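Local coordinates for probable sulfate-binding lipoprotein SubI (Mycobacterium tuberculosis, PDB 6DDN), which probably binds sulfate outside the cytoplasmic membrane, as a solute-binding lipoprotein of the kind that delivers the anion for uptake into the cell, at residues A90-K102 and F109-K123. Numbering follows the deposited sequence.
Sequences ASADQSRGVADGK and FSVEPDIARLVKAGK. With SO4 (sulfate ion), chain E.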
ATOM      1  N   ALA A  90     -10.393  -2.561  -3.836  1.00 50.42           N
ATOM      2  CA  ALA A  90      -9.260  -2.746  -4.734  1.00 50.70           C
ATOM      3  C   ALA A  90      -8.803  -1.404  -5.291  1.00 50.96           C
ATOM      4  O   ALA A  90      -9.616  -0.611  -5.775  1.00 52.72           O
ATOM      5  CB  ALA A  90      -9.640  -3.696  -5.871  1.00 52.65           C
ATOM      6  N   SER A  91      -7.493  -1.155  -5.208  1.00 49.85           N
ATOM      7  CA  SER A  91      -6.953   0.171  -5.500  1.00 49.61           C
ATOM      8  C   SER A  91      -7.320   0.631  -6.907  1.00 57.81           C
ATOM      9  O   SER A  91      -7.876   1.721  -7.090  1.00 61.15           O
ATOM     10  CB  SER A  91      -5.437   0.169  -5.312  1.00 46.78           C
ATOM     11  OG  SER A  91      -4.914   1.486  -5.353  1.00 47.22           O
ATOM     12  N   ALA A  92      -7.017  -0.189  -7.917  1.00 58.91           N
ATOM     13  CA  ALA A  92      -7.302   0.201  -9.296  1.00 60.84           C
ATOM     14  C   ALA A  92      -8.801   0.303  -9.548  1.00 62.90           C
ATOM     15  O   ALA A  92      -9.254   1.194 -10.277  1.00 65.56           O
ATOM     16  CB  ALA A  92      -6.659  -0.789 -10.267  1.00 60.77           C
ATOM     17  N   ASP A  93      -9.588  -0.603  -8.959  1.00 60.77           N
ATOM     18  CA  ASP A  93     -11.039  -0.517  -9.091  1.00 57.63           C
ATOM     19  C   ASP A  93     -11.568   0.777  -8.489  1.00 56.61           C
ATOM     20  O   ASP A  93     -12.456   1.422  -9.062  1.00 60.86           O
ATOM     21  CB  ASP A  93     -11.702  -1.723  -8.425  1.00 58.42           C
ATOM     22  CG  ASP A  93     -11.532  -3.001  -9.224  1.00 62.11           C
ATOM     23  OD1 ASP A  93     -10.914  -2.951 -10.309  1.00 64.64           O
ATOM     24  OD2 ASP A  93     -12.021  -4.055  -8.765  1.00 62.34           O
ATOM     25  N   GLN A  94     -11.034   1.176  -7.332  1.00 54.74           N
ATOM     26  CA  GLN A  94     -11.458   2.428  -6.714  1.00 53.40           C
ATOM     27  C   GLN A  94     -11.050   3.625  -7.563  1.00 55.78           C
ATOM     28  O   GLN A  94     -11.801   4.603  -7.667  1.00 59.33           O
ATOM     29  CB  GLN A  94     -10.875   2.542  -5.306  1.00 50.28           C
ATOM     30  CG  GLN A  94     -11.439   1.538  -4.315  1.00 52.35           C
ATOM     31  CD  GLN A  94     -12.727   2.009  -3.669  1.00 55.87           C
ATOM     32  OE1 GLN A  94     -12.706   2.710  -2.657  1.00 54.73           O
ATOM     33  NE2 GLN A  94     -13.858   1.621  -4.250  1.00 59.95           N
ATOM     34  N   SER A  95      -9.867   3.567  -8.177  1.00 54.97           N
ATOM     35  CA  SER A  95      -9.429   4.656  -9.043  1.00 60.03           C
ATOM     36  C   SER A  95     -10.350   4.805 -10.247  1.00 63.86           C
ATOM     37  O   SER A  95     -10.725   5.924 -10.616  1.00 67.52           O
ATOM     38  CB  SER A  95      -7.989   4.422  -9.494  1.00 60.93           C
ATOM     39  OG  SER A  95      -7.485   5.541 -10.200  1.00 62.09           O
ATOM     40  N   ARG A  96     -10.730   3.687 -10.868  1.00 62.51           N
ATOM     41  CA  ARG A  96     -11.635   3.748 -12.009  1.00 64.10           C
ATOM     42  C   ARG A  96     -12.998   4.292 -11.603  1.00 65.68           C
ATOM     43  O   ARG A  96     -13.601   5.081 -12.338  1.00 67.42           O
ATOM     44  CB  ARG A  96     -11.775   2.365 -12.642  1.00 65.57           C
ATOM     45  CG  ARG A  96     -10.589   1.983 -13.493  1.00 68.43           C
ATOM     46  CD  ARG A  96     -10.606   0.516 -13.867  1.00 71.25           C
ATOM     47  NE  ARG A  96      -9.246   0.023 -14.060  1.00 72.63           N
ATOM     48  CZ  ARG A  96      -8.710  -0.987 -13.385  1.00 67.82           C
ATOM     49  NH1 ARG A  96      -7.460  -1.357 -13.627  1.00 63.06           N
ATOM     50  NH2 ARG A  96      -9.424  -1.635 -12.473  1.00 66.92           N
ATOM     51  N   GLY A  97     -13.496   3.877 -10.437  1.00 64.94           N
ATOM     52  CA  GLY A  97     -14.776   4.381  -9.968  1.00 62.72           C
ATOM     53  C   GLY A  97     -14.831   5.894  -9.936  1.00 65.19           C
ATOM     54  O   GLY A  97     -15.738   6.509 -10.501  1.00 70.64           O
ATOM     55  N   VAL A  98     -13.853   6.520  -9.275  1.00 61.93           N
ATOM     56  CA  VAL A  98     -13.837   7.977  -9.182  1.00 63.33           C
ATOM     57  C   VAL A  98     -13.605   8.599 -10.553  1.00 66.74           C
ATOM     58  O   VAL A  98     -14.181   9.645 -10.879  1.00 69.80           O
ATOM     59  CB  VAL A  98     -12.780   8.440  -8.167  1.00 60.33           C
ATOM     60  CG1 VAL A  98     -12.896   9.938  -7.935  1.00 61.87           C
ATOM     61  CG2 VAL A  98     -12.923   7.676  -6.860  1.00 57.20           C
ATOM     62  N   ALA A  99     -12.761   7.970 -11.375  1.00 56.64           N
ATOM     63  CA  ALA A  99     -12.530   8.475 -12.723  1.00 63.18           C
ATOM     64  C   ALA A  99     -13.823   8.561 -13.516  1.00 70.59           C
ATOM     65  O   ALA A  99     -13.972   9.442 -14.370  1.00 80.21           O
ATOM     66  CB  ALA A  99     -11.522   7.588 -13.454  1.00 67.64           C
ATOM     67  N   ASP A 100     -14.772   7.670 -13.242  1.00 66.97           N
ATOM     68  CA  ASP A 100     -16.019   7.677 -13.992  1.00 73.03           C
ATOM     69  C   ASP A 100     -17.228   7.849 -13.082  1.00 74.66           C
ATOM     70  O   ASP A 100     -18.207   7.101 -13.196  1.00 80.42           O
ATOM     71  CB  ASP A 100     -16.139   6.403 -14.828  1.00 81.73           C
ATOM     72  CG  ASP A 100     -15.288   6.452 -16.084  1.00 89.50           C
ATOM     73  OD1 ASP A 100     -15.527   7.344 -16.926  1.00 94.61           O
ATOM     74  OD2 ASP A 100     -14.380   5.605 -16.227  1.00 89.01           O
ATOM     75  N   GLY A 101     -17.177   8.828 -12.184  1.00 70.05           N
ATOM     76  CA  GLY A 101     -18.360   9.357 -11.530  1.00 74.27           C
ATOM     77  C   GLY A 101     -18.439   9.151 -10.033  1.00 69.60           C
ATOM     78  O   GLY A 101     -19.195   9.874  -9.369  1.00 72.54           O
ATOM     79  N   LYS A 102     -17.709   8.191  -9.472  1.00 68.63           N
ATOM     80  CA  LYS A 102     -17.866   7.874  -8.057  1.00 68.52           C
ATOM     81  C   LYS A 102     -17.579   9.105  -7.206  1.00 64.65           C
ATOM     82  O   LYS A 102     -16.516   9.726  -7.359  1.00 57.48           O
ATOM     83  CB  LYS A 102     -16.943   6.731  -7.645  1.00 70.93           C
ATOM     84  CG  LYS A 102     -16.969   6.393  -6.167  1.00 69.82           C
ATOM     85  CD  LYS A 102     -16.480   4.972  -5.938  1.00 69.56           C
ATOM     86  CE  LYS A 102     -16.848   4.475  -4.553  1.00 70.86           C
ATOM     87  NZ  LYS A 102     -15.640   4.275  -3.708  1.00 69.51           N
ATOM     88  N   PHE A 109      -4.609   5.977  -2.628  1.00 49.52           N
ATOM     89  CA  PHE A 109      -4.514   4.728  -3.364  1.00 49.34           C
ATOM     90  C   PHE A 109      -3.211   4.009  -3.040  1.00 51.39           C
ATOM     91  O   PHE A 109      -2.287   4.567  -2.445  1.00 54.13           O
ATOM     92  CB  PHE A 109      -4.645   4.988  -4.868  1.00 49.73           C
ATOM     93  CG  PHE A 109      -6.022   5.418  -5.278  1.00 51.53           C
ATOM     94  CD1 PHE A 109      -7.135   4.919  -4.620  1.00 52.95           C
ATOM     95  CD2 PHE A 109      -6.208   6.328  -6.305  1.00 56.61           C
ATOM     96  CE1 PHE A 109      -8.411   5.310  -4.985  1.00 53.52           C
ATOM     97  CE2 PHE A 109      -7.483   6.724  -6.676  1.00 58.55           C
ATOM     98  CZ  PHE A 109      -8.584   6.215  -6.013  1.00 55.32           C
ATOM     99  N   SER A 110      -3.163   2.734  -3.432  1.00 57.24           N
ATOM    100  CA  SER A 110      -2.001   1.906  -3.131  1.00 49.62           C
ATOM    101  C   SER A 110      -0.767   2.383  -3.881  1.00 51.33           C
ATOM    102  O   SER A 110       0.335   2.407  -3.321  1.00 52.88           O
ATOM    103  CB  SER A 110      -2.299   0.447  -3.475  1.00 50.80           C
ATOM    104  OG  SER A 110      -1.128  -0.345  -3.395  1.00 53.22           O
ATOM    105  N   VAL A 111      -0.927   2.767  -5.145  1.00 51.73           N
ATOM    106  CA  VAL A 111       0.196   3.099  -6.009  1.00 54.28           C
ATOM    107  C   VAL A 111      -0.084   4.408  -6.733  1.00 54.24           C
ATOM    108  O   VAL A 111      -1.238   4.767  -6.990  1.00 52.59           O
ATOM    109  CB  VAL A 111       0.482   1.968  -7.020  1.00 59.60           C
ATOM    110  CG1 VAL A 111       0.939   0.710  -6.299  1.00 57.67           C
ATOM    111  CG2 VAL A 111      -0.759   1.681  -7.852  1.00 59.67           C
ATOM    112  N   GLU A 112       0.992   5.122  -7.065  1.00 56.71           N
ATOM    113  CA  GLU A 112       0.861   6.396  -7.769  1.00 57.72           C
ATOM    114  C   GLU A 112       0.108   6.299  -9.094  1.00 60.51           C
ATOM    115  O   GLU A 112      -0.657   7.231  -9.398  1.00 61.13           O
ATOM    116  CB  GLU A 112       2.253   7.007  -7.983  1.00 61.45           C
ATOM    117  CG  GLU A 112       2.252   8.334  -8.735  1.00 64.72           C
ATOM    118  CD  GLU A 112       2.372   8.159 -10.237  1.00 67.17           C
ATOM    119  OE1 GLU A 112       2.022   9.103 -10.975  1.00 70.57           O
ATOM    120  OE2 GLU A 112       2.809   7.076 -10.677  1.00 68.72           O
ATOM    121  N   PRO A 113       0.286   5.259  -9.928  1.00 60.71           N
ATOM    122  CA  PRO A 113      -0.521   5.167 -11.160  1.00 61.25           C
ATOM    123  C   PRO A 113      -2.012   5.361 -10.942  1.00 59.40           C
ATOM    124  O   PRO A 113      -2.687   5.954 -11.794  1.00 62.28           O
ATOM    125  CB  PRO A 113      -0.215   3.754 -11.663  1.00 63.10           C
ATOM    126  CG  PRO A 113       1.145   3.474 -11.167  1.00 64.71           C
ATOM    127  CD  PRO A 113       1.350   4.237  -9.900  1.00 62.28           C
ATOM    128  N   ASP A 114      -2.545   4.878  -9.819  1.00 55.99           N
ATOM    129  CA  ASP A 114      -3.963   5.051  -9.535  1.00 54.76           C
ATOM    130  C   ASP A 114      -4.317   6.505  -9.249  1.00 56.85           C
ATOM    131  O   ASP A 114      -5.501   6.859  -9.281  1.00 55.72           O
ATOM    132  CB  ASP A 114      -4.371   4.155  -8.368  1.00 50.87           C
ATOM    133  CG  ASP A 114      -4.283   2.680  -8.712  1.00 52.16           C
ATOM    134  OD1 ASP A 114      -4.536   2.328  -9.883  1.00 54.24           O
ATOM    135  OD2 ASP A 114      -3.961   1.873  -7.817  1.00 51.66           O
ATOM    136  N   ILE A 115      -3.326   7.346  -8.968  1.00 53.24           N
ATOM    137  CA  ILE A 115      -3.551   8.787  -8.912  1.00 54.75           C
ATOM    138  C   ILE A 115      -3.413   9.411 -10.294  1.00 62.27           C
ATOM    139  O   ILE A 115      -4.181  10.304 -10.658  1.00 65.24           O
ATOM    140  CB  ILE A 115      -2.587   9.443  -7.902  1.00 53.95           C
ATOM    141  CG1 ILE A 115      -2.798   8.866  -6.501  1.00 52.02           C
ATOM    142  CG2 ILE A 115      -2.785  10.945  -7.879  1.00 55.35           C
ATOM    143  CD1 ILE A 115      -4.151   9.186  -5.905  1.00 49.30           C
ATOM    144  N   ALA A 116      -2.442   8.934 -11.080  1.00 50.24           N
ATOM    145  CA  ALA A 116      -2.227   9.473 -12.418  1.00 52.25           C
ATOM    146  C   ALA A 116      -3.441   9.267 -13.315  1.00 55.34           C
ATOM    147  O   ALA A 116      -3.729  10.118 -14.166  1.00 59.59           O
ATOM    148  CB  ALA A 116      -0.988   8.836 -13.045  1.00 51.93           C
ATOM    149  N   ARG A 117      -4.154   8.150 -13.153  1.00 51.99           N
ATOM    150  CA  ARG A 117      -5.377   7.945 -13.924  1.00 54.47           C
ATOM    151  C   ARG A 117      -6.379   9.061 -13.662  1.00 57.76           C
ATOM    152  O   ARG A 117      -7.023   9.558 -14.593  1.00 66.97           O
ATOM    153  CB  ARG A 117      -5.992   6.584 -13.596  1.00 52.96           C
ATOM    154  CG  ARG A 117      -7.335   6.342 -14.281  1.00 59.36           C
ATOM    155  CD  ARG A 117      -8.034   5.093 -13.766  1.00 61.71           C
ATOM    156  NE  ARG A 117      -7.350   3.867 -14.167  1.00 63.69           N
ATOM    157  CZ  ARG A 117      -6.541   3.170 -13.374  1.00 65.06           C
ATOM    158  NH1 ARG A 117      -5.960   2.066 -13.822  1.00 67.85           N
ATOM    159  NH2 ARG A 117      -6.314   3.576 -12.132  1.00 61.91           N
ATOM    160  N   LEU A 118      -6.513   9.477 -12.401  1.00 54.53           N
ATOM    161  CA  LEU A 118      -7.422  10.571 -12.076  1.00 55.38           C
ATOM    162  C   LEU A 118      -6.909  11.903 -12.602  1.00 56.94           C
ATOM    163  O   LEU A 118      -7.709  12.773 -12.965  1.00 62.00           O
ATOM    164  CB  LEU A 118      -7.636  10.644 -10.567  1.00 53.46           C
ATOM    165  CG  LEU A 118      -8.257   9.397  -9.943  1.00 54.10           C
ATOM    166  CD1 LEU A 118      -8.835   9.743  -8.599  1.00 49.20           C
ATOM    167  CD2 LEU A 118      -9.332   8.824 -10.848  1.00 60.96           C
ATOM    168  N   VAL A 119      -5.589  12.088 -12.643  1.00 52.09           N
ATOM    169  CA  VAL A 119      -5.033  13.302 -13.230  1.00 56.77           C
ATOM    170  C   VAL A 119      -5.308  13.334 -14.728  1.00 61.37           C
ATOM    171  O   VAL A 119      -5.721  14.360 -15.280  1.00 63.28           O
ATOM    172  CB  VAL A 119      -3.526  13.404 -12.930  1.00 51.87           C
ATOM    173  CG1 VAL A 119      -2.979  14.729 -13.427  1.00 54.77           C
ATOM    174  CG2 VAL A 119      -3.270  13.250 -11.444  1.00 48.75           C
ATOM    175  N   LYS A 120      -5.095  12.201 -15.403  1.00 61.40           N
ATOM    176  CA  LYS A 120      -5.416  12.085 -16.819  1.00 60.40           C
ATOM    177  C   LYS A 120      -6.885  12.372 -17.102  1.00 61.37           C
ATOM    178  O   LYS A 120      -7.225  12.759 -18.225  1.00 67.15           O
ATOM    179  CB  LYS A 120      -5.057  10.684 -17.320  1.00 62.21           C
ATOM    180  CG  LYS A 120      -4.541  10.630 -18.746  1.00 73.55           C
ATOM    181  CD  LYS A 120      -3.034  10.824 -18.804  1.00 77.62           C
ATOM    182  CE  LYS A 120      -2.516  10.690 -20.229  1.00 83.66           C
ATOM    183  NZ  LYS A 120      -3.212  11.608 -21.173  1.00 87.43           N
ATOM    184  N   ALA A 121      -7.758  12.194 -16.111  1.00 52.95           N
ATOM    185  CA  ALA A 121      -9.189  12.402 -16.272  1.00 56.63           C
ATOM    186  C   ALA A 121      -9.663  13.731 -15.699  1.00 59.00           C
ATOM    187  O   ALA A 121     -10.872  13.970 -15.641  1.00 64.41           O
ATOM    188  CB  ALA A 121      -9.962  11.252 -15.624  1.00 54.56           C
ATOM    189  N   GLY A 122      -8.745  14.595 -15.270  1.00 57.93           N
ATOM    190  CA  GLY A 122      -9.123  15.876 -14.702  1.00 63.39           C
ATOM    191  C   GLY A 122      -9.710  15.824 -13.310  1.00 61.22           C
ATOM    192  O   GLY A 122     -10.206  16.845 -12.826  1.00 64.17           O
ATOM    193  N   LYS A 123      -9.671  14.668 -12.649  1.00 58.51           N
ATOM    194  CA  LYS A 123     -10.242  14.526 -11.315  1.00 61.89           C
ATOM    195  C   LYS A 123      -9.277  14.935 -10.212  1.00 66.90           C
ATOM    196  O   LYS A 123      -9.719  15.351  -9.134  1.00 72.46           O
ATOM    197  CB  LYS A 123     -10.689  13.081 -11.086  1.00 60.86           C
ATOM    198  CG  LYS A 123     -11.738  12.597 -12.067  1.00 63.92           C
ATOM    199  CD  LYS A 123     -13.130  13.038 -11.651  1.00 68.64           C
ATOM    200  CE  LYS A 123     -14.181  12.495 -12.606  1.00 74.84           C
ATOM    201  NZ  LYS A 123     -15.560  12.878 -12.195  1.00 80.06           N
TER
HETATM  202  S   SO4 E 403      -7.775   1.523 -17.115  1.00 96.07           S
HETATM  203  O1  SO4 E 403      -8.856   2.499 -17.017  1.00 95.22           O
HETATM  204  O2  SO4 E 403      -8.035   0.414 -16.203  1.00 94.43           O
HETATM  205  O3  SO4 E 403      -7.695   1.016 -18.481  1.00 99.57           O
HETATM  206  O4  SO4 E 403      -6.510   2.160 -16.763  1.00 96.29           O
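Ser91 OG is gripped twice by residues 109-123: it accepts a fairly straight bond from Ser110 N at 2.9 Å and donates to Asp114 OD2 at 2.7 Å, arriving from above the carboxylate plane. One helical turn on, Ser95 OG also accepts one bond and donates one, but to different kinds of partner. A chi1 of -173° swings its hydroxyl across to the neighbouring helix, where it donates to Asp114 O at 2.6 Å, in the carbonyl plane and on a lone pair; it also accepts a weak bond from Arg117 NH2. That same NH2 forms a salt bridge to Asp114 OD1 (3.1 Å), which lies in the guanidinium plane and is met on its anti side, so both carboxylate oxygens are engaged and the Arg117 head is fixed in rotation. NE and NH1 of Arg117 both donate to O4 of a sulfate ion, NH1 at 3.0 Å. Arg96 reaches the same anion through NE to O2, a modelled separation too short to be taken at face value, while its NH2 pairs with Asp93 and its NH1 bonds Leu173 O. The two guanidinium planes stand 68° apart, and the shared sulfate, probably from the crystallisation liquor, would offset their charges. Apolar packing adds Leu118 CD2 against Ala99 CB at 3.6 Å. Ser110, hydrogen-bonded to Tyr236, lies beside another bound sulfate, consistent with a ligand pocket at this end. The axes of helices 91-99 and 113-120 come within 9.1 Å and run nearly parallel, 12° apart; strand 106-108, parallel to 53-58, joins them in the helix-strand-helix succession of an alpha/beta lobe, as in periplasmic solute-binding proteins.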